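Local coordinates for protein cytochrome C (Marichromatium purpuratum 984, PDB 5LO9) that probably oxidises thiosulfate to tetrathionate, and may run the reverse reaction, passing electrons through four covalently bound c-type hemes, at residues R243-R249 with D293-D299; L48-I52 with I77-S81; R332-Q338 with P476-R480. One frame throughout, in Å; residues are numbered along the deposited sequence.

Contact 1 (R243-R249 with D293-D299); sequences RFTPPSR and DNGRRAD. With EDO (1,2-ethanediol), chain B.
Arg249 and Arg296 lay their guanidinium groups together: Arg296 NE sits over the centre of the Arg249 plane, 3.5 Å above it, and the two planes are 36° apart, so this is a tilted overlap, not a parallel stack. The Arg249 edge is occupied by Asp293 in a salt bridge, NH1 and NH2 both bonding to OD1; Arg249 NH2 to Asp293 OD1 is 3.0 Å. On the neighbouring side of the group, NH2, and more weakly NE, donate to O1 of an ethanediol, probably from the crystallisation liquor. At the edge of the Arg296 group lies the Pro247 carbonyl, gripped end-on by NH1 and NH2, with Arg296 NH2 to Pro247 O at 2.8 Å. Because the Arg296 chain is extended from CG to NE, the guanidinium spans the gap to the loop and passes Pro246, whose CB lies 3.4 Å from Arg296 NH1. A leucine in place of Arg296 would probably leave the Pro247 carbonyl without these two donors and the Arg249 guanidinium without the NE over its face. Further along, Ala298 CB lies over one face of the Arg243 guanidinium, while Asp299 OD2 accepts two weak bonds in a salt bridge, 3.3 Å from Arg243 NH2; Arg243 NE goes instead to Ser375. With two arginines this close, the Asp293 carboxylate probably offsets part of their charge, and salt bridges and hydrogen bonds to a backbone carbonyl tie loop 243-249 to 293-299.

Contact 2 (L48-I52 with I77-S81); sequences LATQI and IAAVS. With HEC (heme c), chain C.
The side chains of Ile52 and Ile77 lie alongside one another, running opposite ways, so that Ile52 CG2 rests against the CG1 branch of Ile77 at 3.8 Å, with Ile77 CD1 only slightly further along. One turn back on the first helix, Ala49 turns its CB to the other branch, 4.1 Å from Ile77 CG2. Ile52 CD1 meets Val80 CG2 at 4.2 Å, and this pair packs against the methyl-bearing edge of the heme: Val80 CG2 lies against the methyl CMB at 3.5 Å, and Ile52 CG1 faces the methyl CMA.

These helices, 45-57 and 74-86, belong to the N-terminal cytochrome c domain, where the closing helix packs on the N-terminal helix and on the helix preceding the methionine ligand; Val80 accordingly touches Leu8 of helix 2-10. The short segments run at 136° to one another, their axes 9.4 Å apart at closest approach. The heme they edge is the one held by Cys21 and Cys24, with His25 and Met65 on its iron.

Leu48 and Ser81 bring the backbones nearest. Leu48 reaches with CD1 to the Ser81 carbonyl O, 3.6 Å away, while its CD2 touches heme CMA. Ser81 keeps its hydroxyl by its own helix: with OG beside the backbone N (chi1 -55°), it donates to Ile77 O from above the carbonyl plane, at 2.8 Å. The same carbonyl also takes the Ser81 N-H. Ser81 OG also lies 3.5 Å from Ala49 CB.

Contact 3 (R332-Q338 with P476-R480); sequences RYSMNAQ and PQDPR. With HEC (heme c), chain E; THJ (thiosulfate), chain J; EDO (1,2-ethanediol), chain V.
Tyr333 forms part of the thiosulfate pocket beside the heme, and its ring is wedged between that pocket and Pro479 of the segment 476-480. Pro479 CD lies at the ring edge, in plane, 3.8 Å from Tyr333 CD1; thiosulfate O1 is at the edge too, on the CD2 side. Over the middle of one ring face comes Arg332 CG, and the Arg332 guanidinium, further out, takes Pro479 CB on one of its own faces, 3.6 Å above the plane. The phenol oxygen ends against Arg480, with Tyr333 OH 3.5 Å from Arg480 CD. Ser334, next along, donates through OG to thiosulfate O3 at 2.9 Å.

Gln338 supplies the polar link. Its CG stands between the backbone N and the carbonyl carbon (chi1 65°), and the chain then runs straight out across Pro479 at about a right angle. NE2 divides its two hydrogens: one to Gln477 O at 3.0 Å, the other to Asn336 OD1, which it meets in the carbonyl plane. Asn336 in turn bonds Asp339 through ND2, and its amide lies against Pro476 CB.

The far segment is stiffened from within. Asp478 OD1 accepts from Arg480 N at 2.8 Å, an Asx turn, and Arg480 grips the carboxylate side-on with NE and NH2, Arg480 NH2 to Asp478 OD2 being 2.9 Å; His493 also bonds OD2. The contact thus joins the loop leaving helix 323-332, on its way to helix 351-363, to the loop between helices 460-470 and 485-492.

In the fold
The three contacts follow one another along the chain, each closing before the next opens. Contact 2 lies in the N-terminal cytochrome domain, its centre about 42 Å from that of contact 1 and about 44 Å from that of contact 3, on the opposite side of the chain's centre from both. Contacts 1 and 3 are closer neighbours: centres about 28 Å apart, nearest atoms about 11 Å. Contact 3 borders the thiosulfate and its heme, where substrate electrons would probably enter; contact 1 is a surface contact with the Asn294 side chain about 7 Å from a heme; contact 2 packs directly on a heme of the N-terminal diheme part, which is probably the electron acceptor of the thiosulfate-oxidising part.

Contact 1 (R243-R249 with D293-D299)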
loop_
_atom_site.group_PDB
_atom_site.type_symbol
_atom_site.label_atom_id
_atom_site.label_comp_id
_atom_site.label_asym_id
_atom_site.label_seq_id
_atom_site.Cartn_x
_atom_site.Cartn_y
_atom_site.Cartn_z
ATOM N N ARG A 243 19.815 -11.051 -5.383
ATOM C CA ARG A 243 19.039 -10.426 -4.325
ATOM C C ARG A 243 18.765 -8.951 -4.612
ATOM O O ARG A 243 19.549 -8.261 -5.286
ATOM C CB ARG A 243 19.741 -10.582 -2.970
ATOM C CG ARG A 243 19.151 -11.718 -2.164
ATOM C CD ARG A 243 19.897 -11.995 -0.881
ATOM N NE ARG A 243 19.262 -13.135 -0.224
ATOM C CZ ARG A 243 19.695 -13.706 0.893
ATOM N NH1 ARG A 243 20.781 -13.225 1.496
ATOM N NH2 ARG A 243 19.016 -14.731 1.415
ATOM N N PHE A 244 17.628 -8.491 -4.078
ATOM C CA PHE A 244 17.131 -7.135 -4.306
ATOM C C PHE A 244 18.065 -6.092 -3.716
ATOM O O PHE A 244 18.726 -6.304 -2.693
ATOM C CB PHE A 244 15.714 -6.986 -3.714
ATOM C CG PHE A 244 15.177 -5.591 -3.739
ATOM C CD1 PHE A 244 14.553 -5.114 -4.877
ATOM C CD2 PHE A 244 15.270 -4.760 -2.615
ATOM C CE1 PHE A 244 14.041 -3.823 -4.939
ATOM C CE2 PHE A 244 14.758 -3.444 -2.656
ATOM C CZ PHE A 244 14.131 -2.977 -3.844
ATOM N N THR A 245 18.124 -4.951 -4.380
ATOM C CA THR A 245 18.899 -3.832 -3.875
ATOM C C THR A 245 17.991 -2.634 -3.661
ATOM O O THR A 245 17.327 -2.197 -4.613
ATOM C CB THR A 245 20.006 -3.474 -4.832
ATOM O OG1 THR A 245 20.928 -4.574 -4.884
ATOM C CG2 THR A 245 20.674 -2.212 -4.354
ATOM N N PRO A 246 17.879 -2.095 -2.455
ATOM C CA PRO A 246 17.085 -0.904 -2.278
ATOM C C PRO A 246 17.820 0.321 -2.770
ATOM O O PRO A 246 19.053 0.321 -2.917
ATOM C CB PRO A 246 16.877 -0.828 -0.770
ATOM C CG PRO A 246 17.440 -2.150 -0.228
ATOM C CD PRO A 246 18.406 -2.596 -1.175
ATOM N N PRO A 247 17.105 1.417 -2.911
ATOM C CA PRO A 247 17.733 2.649 -3.362
ATOM C C PRO A 247 18.785 3.138 -2.386
ATOM O O PRO A 247 18.683 2.963 -1.171
ATOM C CB PRO A 247 16.560 3.642 -3.451
ATOM C CG PRO A 247 15.385 2.972 -2.950
ATOM C CD PRO A 247 15.644 1.496 -2.919
ATOM N N SER A 248 19.800 3.772 -2.944
ATOM C CA SER A 248 20.821 4.390 -2.131
ATOM C C SER A 248 20.189 5.435 -1.224
ATOM O O SER A 248 19.130 5.980 -1.518
ATOM C CB SER A 248 21.882 5.008 -3.040
ATOM O OG SER A 248 22.280 6.285 -2.569
ATOM N N ARG A 249 20.840 5.704 -0.099
ATOM C CA ARG A 249 20.361 6.708 0.839
ATOM C C ARG A 249 20.514 8.136 0.323
ATOM O O ARG A 249 19.952 9.057 0.926
ATOM C CB ARG A 249 21.108 6.556 2.159
ATOM C CG ARG A 249 20.694 5.352 2.983
ATOM C CD ARG A 249 21.686 5.073 4.114
ATOM N NE ARG A 249 21.055 4.346 5.214
ATOM C CZ ARG A 249 21.216 3.058 5.531
ATOM N NH1 ARG A 249 22.046 2.273 4.827
ATOM N NH2 ARG A 249 20.516 2.558 6.576
ATOM N N ASP A 293 19.846 -2.680 9.611
ATOM C CA ASP A 293 20.175 -1.701 8.580
ATOM C C ASP A 293 18.942 -0.871 8.250
ATOM O O ASP A 293 18.673 -0.536 7.092
ATOM C CB ASP A 293 20.764 -2.346 7.317
ATOM C CG ASP A 293 21.515 -1.334 6.460
ATOM O OD1 ASP A 293 21.727 -0.203 6.977
ATOM O OD2 ASP A 293 21.919 -1.654 5.314
ATOM N N ASN A 294 18.171 -0.578 9.288
ATOM C CA ASN A 294 16.997 0.296 9.187
ATOM C C ASN A 294 15.995 -0.231 8.166
ATOM O O ASN A 294 15.353 0.527 7.438
ATOM C CB ASN A 294 17.412 1.728 8.870
ATOM C CG ASN A 294 16.516 2.748 9.545
ATOM O OD1 ASN A 294 16.041 2.533 10.670
ATOM N ND2 ASN A 294 16.316 3.887 8.882
ATOM N N GLY A 295 15.823 -1.545 8.164
ATOM C CA GLY A 295 14.863 -2.178 7.315
ATOM C C GLY A 295 15.408 -2.634 5.997
ATOM O O GLY A 295 14.633 -3.149 5.191
ATOM N N ARG A 296 16.720 -2.542 5.768
ATOM C CA ARG A 296 17.252 -2.914 4.453
ATOM C C ARG A 296 17.854 -4.311 4.379
ATOM O O ARG A 296 18.060 -4.811 3.267
ATOM C CB ARG A 296 18.324 -1.929 4.009
ATOM C CG ARG A 296 17.917 -0.465 4.036
ATOM C CD ARG A 296 19.108 0.412 3.876
ATOM N NE ARG A 296 18.824 1.724 3.320
ATOM C CZ ARG A 296 18.833 2.001 2.024
ATOM N NH1 ARG A 296 19.069 1.052 1.116
ATOM N NH2 ARG A 296 18.583 3.232 1.642
ATOM N N ARG A 297 18.118 -4.958 5.514
ATOM C CA ARG A 297 18.973 -6.141 5.545
ATOM C C ARG A 297 18.222 -7.418 5.200
ATOM O O ARG A 297 17.331 -7.865 5.947
ATOM C CB ARG A 297 19.583 -6.290 6.921
ATOM C CG ARG A 297 20.444 -7.514 7.083
ATOM C CD ARG A 297 21.791 -7.288 6.494
ATOM N NE ARG A 297 22.779 -8.232 7.019
ATOM C CZ ARG A 297 23.962 -8.464 6.471
ATOM N NH1 ARG A 297 24.337 -7.848 5.363
ATOM N NH2 ARG A 297 24.775 -9.298 7.062
ATOM N N ALA A 298 18.611 -8.029 4.091
ATOM C CA ALA A 298 18.116 -9.359 3.801
ATOM C C ALA A 298 18.402 -10.299 4.962
ATOM O O ALA A 298 19.464 -10.238 5.605
ATOM C CB ALA A 298 18.765 -9.903 2.546
ATOM N N ASP A 299 17.436 -11.177 5.213
ATOM C CA ASP A 299 17.444 -12.163 6.290
ATOM C C ASP A 299 17.311 -11.528 7.677
ATOM O O ASP A 299 17.440 -12.231 8.684
ATOM C CB ASP A 299 18.688 -13.044 6.239
ATOM C CG ASP A 299 18.731 -13.961 5.014
ATOM O OD1 ASP A 299 17.665 -14.415 4.506
ATOM O OD2 ASP A 299 19.867 -14.251 4.571
HETATM C C1 EDO B . 18.137 5.804 6.621
HETATM O O1 EDO B . 18.908 5.159 7.615
HETATM C C2 EDO B . 18.062 4.889 5.387
HETATM O O2 EDO B . 16.840 4.188 5.053
#

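Contact 2 (L48-I52 with I77-S81)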
loop_
_atom_site.group_PDB
_atom_site.type_symbol
_atom_site.label_atom_id
_atom_site.label_comp_id
_atom_site.label_asym_id
_atom_site.label_seq_id
_atom_site.Cartn_x
_atom_site.Cartn_y
_atom_site.Cartn_z
ATOM N N LEU A 48 39.490 3.709 31.080
ATOM C CA LEU A 48 40.844 4.233 31.211
ATOM C C LEU A 48 41.742 3.212 31.900
ATOM O O LEU A 48 42.836 2.889 31.427
ATOM C CB LEU A 48 40.816 5.541 31.991
ATOM C CG LEU A 48 40.122 6.729 31.342
ATOM C CD1 LEU A 48 39.922 7.894 32.379
ATOM C CD2 LEU A 48 40.909 7.169 30.079
ATOM N N ALA A 49 41.272 2.663 33.008
ATOM C CA ALA A 49 42.073 1.693 33.724
ATOM C C ALA A 49 42.345 0.458 32.880
ATOM O O ALA A 49 43.441 -0.107 32.937
ATOM C CB ALA A 49 41.361 1.315 34.999
ATOM N N THR A 50 41.345 -0.021 32.144
ATOM C CA THR A 50 41.566 -1.172 31.270
ATOM C C THR A 50 42.613 -0.855 30.212
ATOM O O THR A 50 43.462 -1.693 29.892
ATOM C CB THR A 50 40.252 -1.605 30.614
ATOM O OG1 THR A 50 39.405 -2.173 31.599
ATOM C CG2 THR A 50 40.471 -2.648 29.510
ATOM N N GLN A 51 42.603 0.366 29.692
ATOM C CA GLN A 51 43.572 0.712 28.660
ATOM C C GLN A 51 44.976 0.807 29.248
ATOM O O GLN A 51 45.945 0.406 28.606
ATOM C CB GLN A 51 43.181 2.021 27.957
ATOM C CG GLN A 51 41.897 1.917 27.086
ATOM C CD GLN A 51 41.864 0.649 26.281
ATOM O OE1 GLN A 51 42.827 0.327 25.571
ATOM N NE2 GLN A 51 40.782 -0.119 26.431
ATOM N N ILE A 52 45.123 1.373 30.445
ATOM C CA ILE A 52 46.434 1.378 31.084
ATOM C C ILE A 52 46.917 -0.056 31.261
ATOM O O ILE A 52 48.080 -0.381 30.998
ATOM C CB ILE A 52 46.369 2.164 32.411
ATOM C CG1 ILE A 52 46.253 3.666 32.106
ATOM C CG2 ILE A 52 47.605 1.952 33.231
ATOM C CD1 ILE A 52 45.762 4.533 33.245
ATOM N N ILE A 77 46.881 3.952 39.246
ATOM C CA ILE A 77 45.985 3.696 38.113
ATOM C C ILE A 77 44.555 4.076 38.476
ATOM O O ILE A 77 43.905 4.894 37.811
ATOM C CB ILE A 77 46.083 2.211 37.686
ATOM C CG1 ILE A 77 47.428 1.916 37.010
ATOM C CG2 ILE A 77 45.020 1.822 36.735
ATOM C CD1 ILE A 77 47.709 0.440 36.806
ATOM N N ALA A 78 44.045 3.501 39.556
ATOM C CA ALA A 78 42.681 3.809 39.955
ATOM C C ALA A 78 42.473 5.303 40.234
ATOM O O ALA A 78 41.434 5.866 39.878
ATOM C CB ALA A 78 42.344 2.977 41.153
ATOM N N ALA A 79 43.462 5.985 40.799
ATOM C CA ALA A 79 43.274 7.402 41.090
ATOM C C ALA A 79 43.149 8.222 39.821
ATOM O O ALA A 79 42.236 9.051 39.713
ATOM C CB ALA A 79 44.430 7.949 41.915
ATOM N N VAL A 80 44.073 8.037 38.856
ATOM C CA VAL A 80 44.006 8.845 37.627
ATOM C C VAL A 80 42.791 8.460 36.805
ATOM O O VAL A 80 42.226 9.304 36.119
ATOM C CB VAL A 80 45.268 8.772 36.740
ATOM C CG1 VAL A 80 46.414 9.484 37.382
ATOM C CG2 VAL A 80 45.632 7.328 36.379
ATOM N N SER A 81 42.392 7.190 36.812
ATOM C CA SER A 81 41.174 6.834 36.106
ATOM C C SER A 81 39.975 7.610 36.660
ATOM O O SER A 81 39.201 8.192 35.899
ATOM C CB SER A 81 40.953 5.329 36.191
ATOM O OG SER A 81 42.091 4.626 35.711
HETATM FE FE HEC C . 49.020 8.975 28.043
HETATM C CHA HEC C . 47.316 7.249 25.533
HETATM C CHB HEC C . 46.707 7.788 30.436
HETATM C CHC HEC C . 50.937 10.407 30.613
HETATM C CHD HEC C . 51.190 10.373 25.642
HETATM N NA HEC C . 47.319 7.750 28.010
HETATM C C1A HEC C . 46.800 7.164 26.910
HETATM C C2A HEC C . 45.593 6.335 27.199
HETATM C C3A HEC C . 45.437 6.499 28.644
HETATM C C4A HEC C . 46.544 7.397 29.040
HETATM C CMA HEC C . 44.371 5.879 29.474
HETATM C CAA HEC C . 44.712 5.520 26.273
HETATM C CBA HEC C . 43.567 6.430 25.870
HETATM C CGA HEC C . 42.387 5.763 25.192
HETATM O O1A HEC C . 41.545 6.514 24.643
HETATM O O2A HEC C . 42.255 4.521 25.187
HETATM N NB HEC C . 48.842 9.089 30.117
HETATM C C1B HEC C . 47.860 8.572 30.862
HETATM C C2B HEC C . 48.037 8.830 32.296
HETATM C C3B HEC C . 49.282 9.599 32.362
HETATM C C4B HEC C . 49.703 9.692 30.956
HETATM C CMB HEC C . 47.119 8.418 33.390
HETATM C CAB HEC C . 49.975 10.116 33.582
HETATM C CBB HEC C . 50.277 8.935 34.492
HETATM N NC HEC C . 50.730 10.168 28.105
HETATM C C1C HEC C . 51.343 10.614 29.209
HETATM C C2C HEC C . 52.526 11.442 28.902
HETATM C C3C HEC C . 52.590 11.448 27.445
HETATM C C4C HEC C . 51.423 10.634 27.063
HETATM C CMC HEC C . 53.417 12.112 29.884
HETATM C CAC HEC C . 53.572 12.109 26.522
HETATM C CBC HEC C . 54.978 11.766 26.885
HETATM N ND HEC C . 49.225 8.831 25.976
HETATM C C1D HEC C . 50.139 9.451 25.225
HETATM C C2D HEC C . 50.013 9.145 23.794
HETATM C C3D HEC C . 48.882 8.234 23.734
HETATM C C4D HEC C . 48.471 8.089 25.156
HETATM C CMD HEC C . 50.855 9.642 22.667
HETATM C CAD HEC C . 48.372 7.559 22.495
HETATM C CBD HEC C . 48.927 6.138 22.608
HETATM C CGD HEC C . 48.551 5.291 21.428
HETATM O O1D HEC C . 48.418 4.041 21.572
HETATM O O2D HEC C . 48.421 5.898 20.352
#

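Contact 3 (R332-Q338 with P476-R480)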
loop_
_atom_site.group_PDB
_atom_site.type_symbol
_atom_site.label_atom_id
_atom_site.label_comp_id
_atom_site.label_asym_id
_atom_site.label_seq_id
_atom_site.Cartn_x
_atom_site.Cartn_y
_atom_site.Cartn_z
ATOM N N ARG A 332 1.487 -2.549 18.703
ATOM C CA ARG A 332 0.730 -3.150 19.795
ATOM C C ARG A 332 1.579 -4.143 20.577
ATOM O O ARG A 332 1.434 -4.257 21.791
ATOM C CB ARG A 332 -0.538 -3.831 19.264
ATOM C CG ARG A 332 -1.430 -4.372 20.375
ATOM C CD ARG A 332 -2.897 -4.679 20.003
ATOM N NE ARG A 332 -3.762 -4.545 21.201
ATOM C CZ ARG A 332 -4.759 -5.371 21.572
ATOM N NH1 ARG A 332 -5.082 -6.440 20.851
ATOM N NH2 ARG A 332 -5.459 -5.116 22.688
ATOM N N TYR A 333 2.457 -4.882 19.911
ATOM C CA TYR A 333 3.158 -5.985 20.558
ATOM C C TYR A 333 4.645 -5.699 20.725
ATOM O O TYR A 333 5.132 -5.685 21.851
ATOM C CB TYR A 333 2.952 -7.283 19.788
ATOM C CG TYR A 333 1.493 -7.668 19.648
ATOM C CD1 TYR A 333 0.722 -7.931 20.754
ATOM C CD2 TYR A 333 0.876 -7.742 18.406
ATOM C CE1 TYR A 333 -0.640 -8.262 20.633
ATOM C CE2 TYR A 333 -0.460 -8.076 18.291
ATOM C CZ TYR A 333 -1.214 -8.323 19.402
ATOM O OH TYR A 333 -2.533 -8.656 19.290
ATOM N N SER A 334 5.393 -5.466 19.647
ATOM C CA SER A 334 6.824 -5.220 19.814
ATOM C C SER A 334 7.132 -3.887 20.501
ATOM O O SER A 334 8.159 -3.783 21.183
ATOM C CB SER A 334 7.549 -5.276 18.470
ATOM O OG SER A 334 7.368 -6.525 17.839
ATOM N N MET A 335 6.315 -2.850 20.299
ATOM C CA MET A 335 6.497 -1.555 20.963
ATOM C C MET A 335 5.615 -1.372 22.204
ATOM O O MET A 335 5.641 -0.300 22.819
ATOM C CB MET A 335 6.210 -0.413 19.975
ATOM C CG MET A 335 6.725 -0.675 18.571
ATOM S SD MET A 335 8.521 -0.969 18.398
ATOM C CE MET A 335 9.167 0.604 19.012
ATOM N N ASN A 336 4.797 -2.366 22.556
ATOM C CA ASN A 336 4.063 -2.374 23.825
ATOM C C ASN A 336 3.239 -1.101 24.049
ATOM O O ASN A 336 3.314 -0.460 25.100
ATOM C CB ASN A 336 5.038 -2.567 24.964
ATOM C CG ASN A 336 4.359 -2.947 26.208
ATOM O OD1 ASN A 336 3.437 -3.764 26.186
ATOM N ND2 ASN A 336 4.817 -2.390 27.330
ATOM N N ALA A 337 2.403 -0.762 23.063
ATOM C CA ALA A 337 1.754 0.544 23.060
ATOM C C ALA A 337 0.794 0.710 24.223
ATOM O O ALA A 337 0.501 1.845 24.616
ATOM C CB ALA A 337 1.019 0.755 21.742
ATOM N N GLN A 338 0.303 -0.395 24.787
ATOM C CA GLN A 338 -0.597 -0.298 25.928
ATOM C C GLN A 338 0.051 0.459 27.086
ATOM O O GLN A 338 -0.632 1.173 27.828
ATOM C CB GLN A 338 -1.001 -1.696 26.379
ATOM C CG GLN A 338 0.169 -2.547 26.917
ATOM C CD GLN A 338 -0.241 -3.985 27.168
ATOM O OE1 GLN A 338 -1.434 -4.286 27.274
ATOM N NE2 GLN A 338 0.745 -4.900 27.181
ATOM N N PRO A 476 6.541 -7.621 29.505
ATOM C CA PRO A 476 5.180 -7.096 29.670
ATOM C C PRO A 476 4.111 -8.048 29.171
ATOM O O PRO A 476 4.298 -8.821 28.227
ATOM C CB PRO A 476 5.199 -5.808 28.860
ATOM C CG PRO A 476 6.641 -5.365 28.914
ATOM C CD PRO A 476 7.406 -6.663 28.808
ATOM N N GLN A 477 2.983 -7.998 29.863
ATOM C CA GLN A 477 1.882 -8.909 29.591
ATOM C C GLN A 477 1.383 -8.825 28.141
ATOM O O GLN A 477 1.484 -7.789 27.459
ATOM C CB GLN A 477 0.741 -8.586 30.543
ATOM C CG GLN A 477 -0.466 -9.472 30.401
ATOM C CD GLN A 477 -0.197 -10.877 30.769
ATOM O OE1 GLN A 477 -0.050 -11.745 29.911
ATOM N NE2 GLN A 477 -0.119 -11.122 32.076
ATOM N N ASP A 478 0.797 -9.928 27.694
ATOM C CA ASP A 478 0.114 -9.950 26.407
ATOM C C ASP A 478 -1.026 -8.937 26.404
ATOM O O ASP A 478 -1.820 -8.902 27.359
ATOM C CB ASP A 478 -0.418 -11.346 26.139
ATOM C CG ASP A 478 -0.810 -11.548 24.708
ATOM O OD1 ASP A 478 -1.336 -10.586 24.122
ATOM O OD2 ASP A 478 -0.604 -12.677 24.189
ATOM N N PRO A 479 -1.118 -8.064 25.393
ATOM C CA PRO A 479 -2.277 -7.144 25.310
ATOM C C PRO A 479 -3.621 -7.840 25.207
ATOM O O PRO A 479 -4.629 -7.219 25.541
ATOM C CB PRO A 479 -1.982 -6.330 24.049
ATOM C CG PRO A 479 -0.493 -6.352 23.949
ATOM C CD PRO A 479 -0.077 -7.715 24.412
ATOM N N ARG A 480 -3.655 -9.103 24.773
ATOM C CA ARG A 480 -4.840 -9.947 24.703
ATOM C C ARG A 480 -5.127 -10.655 26.018
ATOM O O ARG A 480 -6.029 -11.500 26.080
ATOM C CB ARG A 480 -4.656 -10.990 23.593
ATOM C CG ARG A 480 -4.376 -10.353 22.230
ATOM C CD ARG A 480 -3.806 -11.331 21.219
ATOM N NE ARG A 480 -2.515 -11.879 21.599
ATOM C CZ ARG A 480 -1.840 -12.764 20.879
ATOM N NH1 ARG A 480 -2.315 -13.204 19.721
ATOM N NH2 ARG A 480 -0.686 -13.221 21.331
HETATM FE FE HEC E . 8.522 -5.862 13.012
HETATM C CHA HEC E . 7.526 -8.478 10.888
HETATM C CHB HEC E . 7.342 -3.502 10.711
HETATM C CHC HEC E . 9.280 -3.253 15.266
HETATM C CHD HEC E . 10.048 -8.144 15.083
HETATM N NA HEC E . 7.614 -5.988 11.144
HETATM C C1A HEC E . 7.297 -7.100 10.490
HETATM C C2A HEC E . 6.641 -6.851 9.188
HETATM C C3A HEC E . 6.591 -5.401 9.123
HETATM C C4A HEC E . 7.219 -4.948 10.389
HETATM C CMA HEC E . 6.050 -4.582 8.007
HETATM C CAA HEC E . 6.192 -7.871 8.173
HETATM C CBA HEC E . 7.422 -8.483 7.511
HETATM C CGA HEC E . 7.038 -9.411 6.370
HETATM O O1A HEC E . 7.935 -9.691 5.543
HETATM O O2A HEC E . 5.864 -9.884 6.297
HETATM N NB HEC E . 8.354 -3.781 13.016
HETATM C C1B HEC E . 7.860 -3.037 12.003
HETATM C C2B HEC E . 7.848 -1.601 12.300
HETATM C C3B HEC E . 8.411 -1.532 13.641
HETATM C C4B HEC E . 8.675 -2.941 13.989
HETATM C CMB HEC E . 7.408 -0.486 11.420
HETATM C CAB HEC E . 8.627 -0.303 14.462
HETATM C CBB HEC E . 7.254 0.303 14.755
HETATM N NC HEC E . 9.481 -5.722 14.862
HETATM C C1C HEC E . 9.708 -4.616 15.588
HETATM C C2C HEC E . 10.501 -4.876 16.812
HETATM C C3C HEC E . 10.716 -6.332 16.757
HETATM C C4C HEC E . 10.052 -6.738 15.497
HETATM C CMC HEC E . 10.931 -3.861 17.840
HETATM C CAC HEC E . 11.490 -7.248 17.688
HETATM C CBC HEC E . 11.084 -7.059 19.114
HETATM N ND HEC E . 8.722 -7.937 12.981
HETATM C C1D HEC E . 9.358 -8.649 13.898
HETATM C C2D HEC E . 9.351 -10.094 13.607
HETATM C C3D HEC E . 8.592 -10.236 12.352
HETATM C C4D HEC E . 8.256 -8.811 12.081
HETATM C CMD HEC E . 9.978 -11.133 14.471
HETATM C CAD HEC E . 8.252 -11.474 11.542
HETATM C CBD HEC E . 7.477 -12.574 12.300
HETATM C CGD HEC E . 6.072 -12.239 12.841
HETATM O O1D HEC E . 5.842 -11.227 13.570
HETATM O O2D HEC E . 5.140 -13.044 12.569
HETATM S S1 THJ J . 4.796 -8.116 15.455
HETATM O O1 THJ J . 3.376 -7.834 15.049
HETATM O O2 THJ J . 5.101 -9.582 15.379
HETATM O O3 THJ J . 4.936 -7.750 16.884
HETATM S S2 THJ J . 5.984 -7.063 14.504
HETATM C C1 EDO V . -3.210 4.793 29.663
HETATM O O1 EDO V . -3.582 6.179 29.598
HETATM C C2 EDO V . -1.687 4.678 29.627
HETATM O O2 EDO V . -1.281 3.311 29.794
#